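Local coordinates for fructosyl amine: oxygen oxidoreductase (Aspergillus fumigatus, PDB 3DJE), which oxidatively deglycates fructosyl amino acids (Amadori products) with a covalently bound FAD cofactor, as a member of the MSOX/MTOX family of flavoenzymes, at residues Phe300-Arg314 with Ala325-Cys337. Numbering follows the deposited sequence.
Sequences FEKTQIPKEAETRVR and ADRPFSFARICWC. With FAD (flavin-adenine dinucleotide), chain C.
Arg314, on helix 307-320, lays its guanidinium flat on the ring of Phe329, the planes only 4° apart and the centres 4.2 Å from each other, an off-centre cation-pi stack. Arginine suits the place because its edge still has N-H groups to give while one face lies on the ring. NH1 and NH2 both reach Arg327 O, end-on and from the same face of that carbonyl; NH2 also donates to Ala325 O at 2.8 Å. On another edge NE and NH1 hold Glu310 OE2 side-on. Five hydrogen bonds to three oxygens, two carbonyls and one carboxylate oxygen, thus fix the rotation of the guanidinium, and the chain, extended from CG to NE, carries it across to the 325-329 loop. Glu310 CG lies 3.5 Å from Phe329 CE2, and Val313 CG1 3.8 Å from Phe329 CZ.

Further along, Ile305 CG2 packs against the Ala332 methyl and the Arg333 carbonyl; Ala332 is small enough for the loop to lie close. Ile334 N donates almost straight to Lys302 O. With CG1 between its backbone N and carbonyl carbon (chi1 67°), Ile334 sends CD1 over the face of Phe300, 4.1 Å from the ring centroid. The edge of Trp336 faces the Phe300 ring in an offset edge-to-face pair, planes 65° apart, and NE1 donates to Phe300 O at 2.8 Å.

The solvent side is looser: exposed Asp326 and Pro328 flank the arginine site, and Lys302 is partly exposed. Beside the direct Lys302-Ile334 bond, one water joins Lys302 N to Ile334 O; another links Thr303 O to Ala332 N.

On strand 331-339, Cys335 points away from this packing and bonds covalently through SG to FAD C8M. Phe300-Ile305 therefore covers the back of the flavin-bearing strand at Ala332, Ile334 and Trp336, while the arginine cluster ties helix 307-320 to the segment leading into it.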
loop_
_atom_site.group_PDB
_atom_site.type_symbol
_atom_site.label_atom_id
_atom_site.label_comp_id
_atom_site.label_asym_id
_atom_site.label_seq_id
_atom_site.Cartn_x
_atom_site.Cartn_y
_atom_site.Cartn_z
ATOM N N PHE A 300 -14.213 -4.821 2.383
ATOM C CA PHE A 300 -15.348 -4.243 1.688
ATOM C C PHE A 300 -15.036 -2.811 1.273
ATOM O O PHE A 300 -14.192 -2.151 1.889
ATOM C CB PHE A 300 -16.620 -4.293 2.556
ATOM C CG PHE A 300 -16.515 -3.519 3.847
ATOM C CD1 PHE A 300 -16.953 -2.196 3.917
ATOM C CD2 PHE A 300 -15.993 -4.118 4.989
ATOM C CE1 PHE A 300 -16.865 -1.468 5.116
ATOM C CE2 PHE A 300 -15.892 -3.399 6.192
ATOM C CZ PHE A 300 -16.330 -2.071 6.248
ATOM N N GLU A 301 -15.718 -2.340 0.234
ATOM C CA GLU A 301 -15.556 -0.973 -0.251
ATOM C C GLU A 301 -16.412 -0.012 0.582
ATOM O O GLU A 301 -17.585 -0.289 0.857
ATOM C CB GLU A 301 -15.947 -0.868 -1.733
ATOM C CG GLU A 301 -15.706 0.527 -2.306
ATOM C CD GLU A 301 -16.208 0.744 -3.733
ATOM O OE1 GLU A 301 -16.904 -0.135 -4.319
ATOM O OE2 GLU A 301 -15.900 1.831 -4.266
ATOM N N LYS A 302 -15.819 1.106 0.994
ATOM C CA LYS A 302 -16.591 2.177 1.629
ATOM C C LYS A 302 -15.933 3.535 1.404
ATOM O O LYS A 302 -14.758 3.745 1.730
ATOM C CB LYS A 302 -16.829 1.906 3.121
ATOM C CG LYS A 302 -17.871 2.851 3.726
ATOM C CD LYS A 302 -18.847 2.135 4.630
ATOM C CE LYS A 302 -19.970 3.067 5.042
ATOM N NZ LYS A 302 -21.131 2.994 4.109
ATOM N N THR A 303 -16.705 4.449 0.838
ATOM C CA THR A 303 -16.234 5.784 0.542
ATOM C C THR A 303 -16.623 6.737 1.698
ATOM O O THR A 303 -17.138 7.842 1.487
ATOM C CB THR A 303 -16.749 6.255 -0.851
ATOM O OG1 THR A 303 -16.589 5.181 -1.797
ATOM C CG2 THR A 303 -15.938 7.410 -1.333
ATOM N N GLN A 304 -16.339 6.283 2.915
ATOM C CA GLN A 304 -16.512 7.063 4.137
ATOM C C GLN A 304 -15.463 6.535 5.107
ATOM O O GLN A 304 -14.821 5.518 4.852
ATOM C CB GLN A 304 -17.899 6.851 4.774
ATOM C CG GLN A 304 -19.128 7.271 3.946
ATOM C CD GLN A 304 -19.173 8.752 3.588
ATOM O OE1 GLN A 304 -18.428 9.572 4.130
ATOM N NE2 GLN A 304 -20.054 9.103 2.652
ATOM N N ILE A 305 -15.283 7.228 6.224
ATOM C CA ILE A 305 -14.468 6.687 7.304
ATOM C C ILE A 305 -15.282 6.683 8.605
ATOM O O ILE A 305 -16.244 7.439 8.705
ATOM C CB ILE A 305 -13.141 7.462 7.483
ATOM C CG1 ILE A 305 -13.388 8.944 7.803
ATOM C CG2 ILE A 305 -12.275 7.320 6.216
ATOM C CD1 ILE A 305 -12.141 9.673 8.256
ATOM N N PRO A 306 -14.901 5.835 9.580
ATOM C CA PRO A 306 -15.568 5.881 10.898
ATOM C C PRO A 306 -15.466 7.264 11.528
ATOM O O PRO A 306 -14.453 7.946 11.356
ATOM C CB PRO A 306 -14.766 4.872 11.727
ATOM C CG PRO A 306 -14.215 3.904 10.704
ATOM C CD PRO A 306 -13.860 4.790 9.544
ATOM N N LYS A 307 -16.495 7.674 12.272
ATOM C CA LYS A 307 -16.456 8.972 12.936
ATOM C C LYS A 307 -15.268 9.104 13.888
ATOM O O LYS A 307 -14.693 10.183 14.001
ATOM C CB LYS A 307 -17.785 9.269 13.641
ATOM C CG LYS A 307 -18.913 9.625 12.672
ATOM C CD LYS A 307 -19.015 11.126 12.420
ATOM C CE LYS A 307 -19.914 11.802 13.457
ATOM N NZ LYS A 307 -20.158 13.249 13.162
ATOM N N GLU A 308 -14.885 8.010 14.547
ATOM C CA GLU A 308 -13.730 8.034 15.444
ATOM C C GLU A 308 -12.447 8.380 14.671
ATOM O O GLU A 308 -11.565 9.076 15.200
ATOM C CB GLU A 308 -13.590 6.723 16.220
ATOM C CG GLU A 308 -13.390 5.492 15.353
ATOM C CD GLU A 308 -12.866 4.297 16.123
ATOM O OE1 GLU A 308 -12.372 4.476 17.272
ATOM O OE2 GLU A 308 -12.945 3.179 15.570
ATOM N N ALA A 309 -12.375 7.921 13.416
ATOM C CA ALA A 309 -11.243 8.246 12.534
ATOM C C ALA A 309 -11.223 9.722 12.163
ATOM O O ALA A 309 -10.168 10.360 12.188
ATOM C CB ALA A 309 -11.248 7.357 11.280
ATOM N N GLU A 310 -12.390 10.276 11.835
ATOM C CA GLU A 310 -12.512 11.718 11.658
ATOM C C GLU A 310 -11.990 12.488 12.876
ATOM O O GLU A 310 -11.274 13.472 12.725
ATOM C CB GLU A 310 -13.954 12.126 11.386
ATOM C CG GLU A 310 -14.159 13.635 11.407
ATOM C CD GLU A 310 -15.557 14.053 10.969
ATOM O OE1 GLU A 310 -16.497 13.242 11.113
ATOM O OE2 GLU A 310 -15.719 15.196 10.488
ATOM N N THR A 311 -12.366 12.053 14.077
ATOM C CA THR A 311 -11.905 12.718 15.305
ATOM C C THR A 311 -10.374 12.700 15.400
ATOM O O THR A 311 -9.752 13.712 15.731
ATOM C CB THR A 311 -12.565 12.076 16.547
ATOM O OG1 THR A 311 -13.981 12.196 16.401
ATOM C CG2 THR A 311 -12.139 12.773 17.835
ATOM N N ARG A 312 -9.768 11.563 15.054
ATOM C CA ARG A 312 -8.312 11.448 15.075
ATOM C C ARG A 312 -7.649 12.344 14.032
ATOM O O ARG A 312 -6.623 12.949 14.311
ATOM C CB ARG A 312 -7.862 10.000 14.893
ATOM C CG ARG A 312 -8.260 9.075 16.032
ATOM C CD ARG A 312 -7.624 7.706 15.863
ATOM N NE ARG A 312 -8.097 7.023 14.648
ATOM C CZ ARG A 312 -9.025 6.069 14.622
ATOM N NH1 ARG A 312 -9.613 5.647 15.740
ATOM N NH2 ARG A 312 -9.369 5.531 13.467
ATOM N N VAL A 313 -8.256 12.439 12.845
ATOM C CA VAL A 313 -7.754 13.325 11.787
ATOM C C VAL A 313 -7.746 14.782 12.243
ATOM O O VAL A 313 -6.748 15.480 12.072
ATOM C CB VAL A 313 -8.599 13.199 10.488
ATOM C CG1 VAL A 313 -8.307 14.333 9.509
ATOM C CG2 VAL A 313 -8.373 11.847 9.833
ATOM N N ARG A 314 -8.855 15.234 12.827
ATOM C CA ARG A 314 -8.977 16.629 13.263
ATOM C C ARG A 314 -8.055 16.926 14.444
ATOM O O ARG A 314 -7.553 18.046 14.559
ATOM C CB ARG A 314 -10.437 16.993 13.550
ATOM C CG ARG A 314 -11.340 16.799 12.324
ATOM C CD ARG A 314 -12.686 17.464 12.470
ATOM N NE ARG A 314 -13.534 17.243 11.298
ATOM C CZ ARG A 314 -13.452 17.924 10.156
ATOM N NH1 ARG A 314 -14.283 17.634 9.163
ATOM N NH2 ARG A 314 -12.542 18.884 9.996
ATOM N N ALA A 325 -8.357 22.573 10.748
ATOM C CA ALA A 325 -8.857 21.459 11.562
ATOM C C ALA A 325 -10.376 21.279 11.548
ATOM O O ALA A 325 -10.881 20.192 11.845
ATOM C CB ALA A 325 -8.330 21.552 12.990
ATOM N N ASP A 326 -11.093 22.343 11.191
ATOM C CA ASP A 326 -12.551 22.322 11.180
ATOM C C ASP A 326 -13.138 22.336 9.769
ATOM O O ASP A 326 -14.356 22.355 9.602
ATOM C CB ASP A 326 -13.109 23.494 11.998
ATOM C CG ASP A 326 -12.818 23.360 13.489
ATOM O OD1 ASP A 326 -12.869 22.224 14.022
ATOM O OD2 ASP A 326 -12.537 24.397 14.130
ATOM N N ARG A 327 -12.268 22.314 8.759
ATOM C CA ARG A 327 -12.706 22.272 7.365
ATOM C C ARG A 327 -13.465 20.982 7.042
ATOM O O ARG A 327 -13.071 19.895 7.483
ATOM C CB ARG A 327 -11.509 22.400 6.417
ATOM C CG ARG A 327 -10.712 23.681 6.548
ATOM C CD ARG A 327 -11.392 24.871 5.908
ATOM N NE ARG A 327 -10.483 26.021 5.904
ATOM C CZ ARG A 327 -9.691 26.367 4.893
ATOM N NH1 ARG A 327 -9.686 25.672 3.764
ATOM N NH2 ARG A 327 -8.902 27.425 5.011
ATOM N N PRO A 328 -14.557 21.093 6.261
ATOM C CA PRO A 328 -15.228 19.872 5.832
ATOM C C PRO A 328 -14.310 19.049 4.935
ATOM O O PRO A 328 -13.497 19.617 4.195
ATOM C CB PRO A 328 -16.417 20.391 5.016
ATOM C CG PRO A 328 -16.012 21.748 4.567
ATOM C CD PRO A 328 -15.224 22.299 5.734
ATOM N N PHE A 329 -14.433 17.729 5.020
ATOM C CA PHE A 329 -13.709 16.832 4.106
ATOM C C PHE A 329 -14.356 16.843 2.725
ATOM O O PHE A 329 -15.585 16.867 2.613
ATOM C CB PHE A 329 -13.699 15.403 4.638
ATOM C CG PHE A 329 -13.096 15.254 6.008
ATOM C CD1 PHE A 329 -12.061 16.085 6.441
ATOM C CD2 PHE A 329 -13.535 14.238 6.854
ATOM C CE1 PHE A 329 -11.495 15.926 7.708
ATOM C CE2 PHE A 329 -12.970 14.062 8.119
ATOM C CZ PHE A 329 -11.953 14.907 8.551
ATOM N N SER A 330 -13.532 16.810 1.679
ATOM C CA SER A 330 -14.051 16.764 0.306
ATOM C C SER A 330 -14.135 15.326 -0.219
ATOM O O SER A 330 -14.796 15.066 -1.230
ATOM C CB SER A 330 -13.171 17.585 -0.625
ATOM O OG SER A 330 -11.848 17.084 -0.585
ATOM N N PHE A 331 -13.436 14.411 0.459
ATOM C CA PHE A 331 -13.392 12.997 0.088
ATOM C C PHE A 331 -12.917 12.206 1.303
ATOM O O PHE A 331 -12.126 12.708 2.102
ATOM C CB PHE A 331 -12.441 12.783 -1.106
ATOM C CG PHE A 331 -12.318 11.335 -1.539
ATOM C CD1 PHE A 331 -13.375 10.693 -2.169
ATOM C CD2 PHE A 331 -11.138 10.622 -1.308
ATOM C CE1 PHE A 331 -13.279 9.342 -2.569
ATOM C CE2 PHE A 331 -11.028 9.287 -1.693
ATOM C CZ PHE A 331 -12.095 8.643 -2.323
ATOM N N ALA A 332 -13.413 10.979 1.429
ATOM C CA ALA A 332 -12.980 10.057 2.482
ATOM C C ALA A 332 -13.183 8.618 2.056
ATOM O O ALA A 332 -14.190 8.285 1.415
ATOM C CB ALA A 332 -13.745 10.323 3.785
ATOM N N ARG A 333 -12.245 7.751 2.425
ATOM C CA ARG A 333 -12.434 6.323 2.198
ATOM C C ARG A 333 -11.593 5.452 3.106
ATOM O O ARG A 333 -10.597 5.898 3.682
ATOM C CB ARG A 333 -12.160 5.934 0.740
ATOM C CG ARG A 333 -10.682 5.745 0.371
ATOM C CD ARG A 333 -10.672 5.074 -0.973
ATOM N NE ARG A 333 -9.356 4.888 -1.604
ATOM C CZ ARG A 333 -8.794 3.694 -1.787
ATOM N NH1 ARG A 333 -7.644 3.599 -2.437
ATOM N NH2 ARG A 333 -9.385 2.590 -1.331
ATOM N N ILE A 334 -12.010 4.198 3.210
ATOM C CA ILE A 334 -11.145 3.162 3.777
ATOM C C ILE A 334 -10.317 2.506 2.651
ATOM O O ILE A 334 -10.722 2.486 1.473
ATOM C CB ILE A 334 -11.936 2.136 4.606
ATOM C CG1 ILE A 334 -12.874 1.308 3.718
ATOM C CG2 ILE A 334 -12.736 2.881 5.730
ATOM C CD1 ILE A 334 -13.608 0.178 4.475
ATOM N N CYS A 335 -9.158 1.987 3.035
ATOM C CA CYS A 335 -8.160 1.511 2.101
ATOM C C CYS A 335 -7.560 0.237 2.696
ATOM O O CYS A 335 -7.107 0.249 3.850
ATOM C CB CYS A 335 -7.100 2.614 1.994
ATOM S SG CYS A 335 -5.576 2.195 1.147
ATOM N N TRP A 336 -7.577 -0.857 1.925
ATOM C CA TRP A 336 -7.238 -2.182 2.448
ATOM C C TRP A 336 -5.922 -2.722 1.937
ATOM O O TRP A 336 -5.593 -2.553 0.759
ATOM C CB TRP A 336 -8.291 -3.200 2.028
ATOM C CG TRP A 336 -9.614 -3.067 2.726
ATOM C CD1 TRP A 336 -10.660 -2.293 2.344
ATOM C CD2 TRP A 336 -10.022 -3.757 3.910
ATOM N NE1 TRP A 336 -11.712 -2.449 3.225
ATOM C CE2 TRP A 336 -11.342 -3.339 4.198
ATOM C CE3 TRP A 336 -9.392 -4.685 4.766
ATOM C CZ2 TRP A 336 -12.062 -3.824 5.304
ATOM C CZ3 TRP A 336 -10.107 -5.164 5.873
ATOM C CH2 TRP A 336 -11.431 -4.720 6.131
ATOM N N CYS A 337 -5.197 -3.403 2.821
ATOM C CA CYS A 337 -4.049 -4.216 2.406
ATOM C C CYS A 337 -4.103 -5.504 3.219
ATOM O O CYS A 337 -5.153 -5.843 3.799
ATOM C CB CYS A 337 -2.733 -3.447 2.578
ATOM S SG CYS A 337 -1.284 -4.157 1.698
HETATM P PA FAD C . -4.097 -3.535 -4.453
HETATM O O1A FAD C . -3.359 -2.469 -5.139
HETATM O O2A FAD C . -5.139 -3.153 -3.451
HETATM O O5B FAD C . -4.703 -4.413 -5.620
HETATM C C5B FAD C . -5.602 -5.501 -5.389
HETATM C C4B FAD C . -6.422 -5.676 -6.674
HETATM O O4B FAD C . -7.128 -6.913 -6.459
HETATM C C3B FAD C . -7.481 -4.551 -6.734
HETATM O O3B FAD C . -7.335 -3.765 -7.928
HETATM C C2B FAD C . -8.794 -5.350 -6.728
HETATM O O2B FAD C . -9.804 -4.771 -7.611
HETATM C C1B FAD C . -8.318 -6.763 -7.170
HETATM N N9A FAD C . -9.411 -7.735 -6.862
HETATM C C8A FAD C . -10.207 -7.790 -5.773
HETATM N N7A FAD C . -11.098 -8.791 -5.934
HETATM C C5A FAD C . -10.861 -9.360 -7.125
HETATM C C6A FAD C . -11.456 -10.409 -7.834
HETATM N N6A FAD C . -12.518 -11.067 -7.312
HETATM N N1A FAD C . -10.960 -10.739 -9.043
HETATM C C2A FAD C . -9.917 -10.086 -9.571
HETATM N N3A FAD C . -9.328 -9.076 -8.922
HETATM C C4A FAD C . -9.787 -8.703 -7.704
HETATM N N1 FAD C . 2.519 2.022 0.634
HETATM C C2 FAD C . 3.668 2.775 0.402
HETATM O O2 FAD C . 4.660 2.287 -0.142
HETATM N N3 FAD C . 3.691 4.111 0.806
HETATM C C4 FAD C . 2.606 4.705 1.441
HETATM O O4 FAD C . 2.662 5.893 1.782
HETATM C C4X FAD C . 1.462 3.929 1.685
HETATM N N5 FAD C . 0.363 4.487 2.335
HETATM C C5X FAD C . -0.825 3.764 2.411
HETATM C C6 FAD C . -1.968 4.411 2.871
HETATM C C7 FAD C . -3.181 3.735 2.918
HETATM C C7M FAD C . -4.403 4.492 3.457
HETATM C C8 FAD C . -3.265 2.414 2.479
HETATM C C8M FAD C . -4.633 1.692 2.460
HETATM C C9 FAD C . -2.113 1.774 2.000
HETATM C C9A FAD C . -0.888 2.450 1.952
HETATM N N10 FAD C . 0.289 1.830 1.489
HETATM C C10 FAD C . 1.433 2.597 1.276
HETATM C "C1'" FAD C . 0.315 0.387 1.212
HETATM C "C2'" FAD C . 0.081 0.139 -0.279
HETATM O "O2'" FAD C . -0.969 1.007 -0.761
HETATM C "C3'" FAD C . -0.296 -1.324 -0.490
HETATM O "O3'" FAD C . 0.625 -2.160 0.241
HETATM C "C4'" FAD C . -0.222 -1.734 -1.965
HETATM O "O4'" FAD C . -0.844 -0.771 -2.815
HETATM C "C5'" FAD C . -0.928 -3.085 -2.138
HETATM O "O5'" FAD C . -0.819 -3.513 -3.505
HETATM P P FAD C . -1.540 -4.864 -3.983
HETATM O O1P FAD C . -1.126 -5.980 -3.081
HETATM O O2P FAD C . -1.305 -4.948 -5.439
HETATM O O3P FAD C . -3.108 -4.596 -3.750
HETATM O O HOH W 1 -13.011 1.442 0.130
HETATM O O HOH W 2 -16.119 10.464 0.372
#